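Local coordinates for RTX-adhesin (Marinomonas primoryensis, PDB 5IRB), which probably helps attach its Antarctic bacterium to ice and diatoms, this calcium-binding stretch of domains being one piece of a 1.5-MDa cell-surface adhesin, at residues 152-156 / 157-161. Residues are numbered along the deposited sequence; the frame is centred on the assembly and turned at random.
Sequences MTING and TLYTT
Y159 lies beside both M152 and I154 on one face of a tight antiparallel hairpin, its aromatic ring running back toward the turn. With chi1 at -65°, CG stands beside the backbone N of Y159 and opposite its carbonyl carbon, which brings the ring toward I154. Ring carbon CE1 of Y159 comes 4.1 Å from CB of I154, an oblique approach, the two side chains meeting at about a right angle. M152 touches nearer the root of the tyrosine, CG of M152 lying 3.8 Å from CB of Y159. On the reverse face T153 and L158 form a non-hydrogen-bonded pair, where the methyl CD1 of L158 approaches OG1 of T153 to 3.6 Å.

Two hydrogen-bonded pairs flank that step. M152 and Y159 exchange backbone bonds, the straighter running from Y159 N to M152 O (2.7 Å, 171° at the hydrogen). I154 and T157 close the hairpin through a second reciprocal pair: I154 N reaches T157 O at 2.8 Å, while T157 N approaches I154 O from above its carbonyl plane. N155 and G156 form the corners of this two-residue type I' turn, both with positive phi, a backbone shape that glycine adopts readily. A water accepts from T157 OG1 and donates to N155 O, bridging the turn on the face that carries T157 and Y159.

The hairpin joins strands 149-154 and 157-162, the latter at the margin of its sheet, with 183-191 alongside the former. N155 N hydrogen-bonds to D181, a residue of a nearby calcium site, so the turn abuts that site. M152 and I154 also pack on strand 168-174, and D177 of helix 175-180 hydrogen-bonds to both Y159 OH and N155 ND2, tying ring and turn to that helix.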
loop_
_atom_site.group_PDB
_atom_site.type_symbol
_atom_site.label_atom_id
_atom_site.label_comp_id
_atom_site.label_asym_id
_atom_site.label_seq_id
_atom_site.Cartn_x
_atom_site.Cartn_y
_atom_site.Cartn_z
ATOM N N MET A 152 -3.037 7.616 -2.927
ATOM C CA MET A 152 -1.875 8.020 -2.150
ATOM C C MET A 152 -1.531 9.427 -2.575
ATOM O O MET A 152 -1.736 9.783 -3.735
ATOM C CB MET A 152 -0.712 7.074 -2.384
ATOM C CG MET A 152 -0.259 7.036 -3.831
ATOM S SD MET A 152 0.637 5.530 -4.184
ATOM C CE MET A 152 -0.765 4.454 -4.508
ATOM N N THR A 153 -1.047 10.238 -1.640
ATOM C CA THR A 153 -0.609 11.581 -1.972
ATOM C C THR A 153 0.884 11.708 -1.651
ATOM O O THR A 153 1.303 11.588 -0.495
ATOM C CB THR A 153 -1.403 12.641 -1.208
ATOM O OG1 THR A 153 -2.793 12.461 -1.472
ATOM C CG2 THR A 153 -1.001 14.027 -1.663
ATOM N N ILE A 154 1.673 11.941 -2.692
ATOM C CA ILE A 154 3.127 11.850 -2.597
ATOM C C ILE A 154 3.718 13.172 -3.044
ATOM O O ILE A 154 3.562 13.567 -4.203
ATOM C CB ILE A 154 3.690 10.686 -3.444
ATOM C CG1 ILE A 154 3.040 9.371 -3.024
ATOM C CG2 ILE A 154 5.228 10.586 -3.290
ATOM C CD1 ILE A 154 3.378 8.191 -3.907
ATOM N N ASN A 155 4.357 13.865 -2.105
ATOM C CA ASN A 155 4.873 15.210 -2.336
ATOM C C ASN A 155 3.774 16.147 -2.810
ATOM O O ASN A 155 3.984 16.982 -3.687
ATOM C CB ASN A 155 6.006 15.168 -3.358
ATOM C CG ASN A 155 6.827 16.439 -3.376
ATOM O OD1 ASN A 155 6.995 17.085 -2.346
ATOM N ND2 ASN A 155 7.340 16.806 -4.549
ATOM N N GLY A 156 2.589 16.002 -2.228
ATOM C CA GLY A 156 1.467 16.853 -2.597
ATOM C C GLY A 156 0.704 16.410 -3.827
ATOM O O GLY A 156 -0.327 16.989 -4.158
ATOM N N THR A 157 1.169 15.366 -4.497
ATOM C CA THR A 157 0.466 14.922 -5.693
ATOM C C THR A 157 -0.307 13.651 -5.415
ATOM O O THR A 157 0.247 12.654 -4.936
ATOM C CB THR A 157 1.435 14.669 -6.866
ATOM O OG1 THR A 157 2.041 15.906 -7.266
ATOM C CG2 THR A 157 0.702 14.035 -8.051
ATOM N N LEU A 158 -1.596 13.708 -5.740
ATOM C CA LEU A 158 -2.498 12.584 -5.600
ATOM C C LEU A 158 -2.291 11.588 -6.716
ATOM O O LEU A 158 -2.391 11.943 -7.883
ATOM C CB LEU A 158 -3.949 13.070 -5.603
ATOM C CG LEU A 158 -5.017 11.983 -5.463
ATOM C CD1 LEU A 158 -4.888 11.229 -4.157
ATOM C CD2 LEU A 158 -6.402 12.622 -5.607
ATOM N N TYR A 159 -2.002 10.346 -6.366
ATOM C CA TYR A 159 -1.965 9.279 -7.355
ATOM C C TYR A 159 -3.093 8.300 -7.066
ATOM O O TYR A 159 -3.279 7.907 -5.920
ATOM C CB TYR A 159 -0.620 8.549 -7.347
ATOM C CG TYR A 159 0.576 9.390 -7.771
ATOM C CD1 TYR A 159 1.254 10.211 -6.863
ATOM C CD2 TYR A 159 1.031 9.353 -9.093
ATOM C CE1 TYR A 159 2.384 10.961 -7.268
ATOM C CE2 TYR A 159 2.140 10.099 -9.499
ATOM C CZ TYR A 159 2.807 10.888 -8.583
ATOM O OH TYR A 159 3.881 11.611 -9.021
ATOM N N THR A 160 -3.804 7.879 -8.112
ATOM C CA THR A 160 -4.918 6.950 -7.969
ATOM C C THR A 160 -4.769 5.753 -8.884
ATOM O O THR A 160 -4.327 5.900 -10.020
ATOM C CB THR A 160 -6.243 7.690 -8.320
ATOM O OG1 THR A 160 -6.529 8.637 -7.290
ATOM C CG2 THR A 160 -7.411 6.745 -8.490
ATOM N N THR A 161 -5.229 4.592 -8.436
ATOM C CA THR A 161 -5.395 3.450 -9.331
ATOM C C THR A 161 -6.522 2.540 -8.811
ATOM O O THR A 161 -7.289 2.924 -7.915
ATOM C CB THR A 161 -4.054 2.671 -9.514
ATOM O OG1 THR A 161 -4.197 1.693 -10.552
ATOM C CG2 THR A 161 -3.625 1.980 -8.255
HETATM O O HOH W 1 4.360 16.895 -6.420
#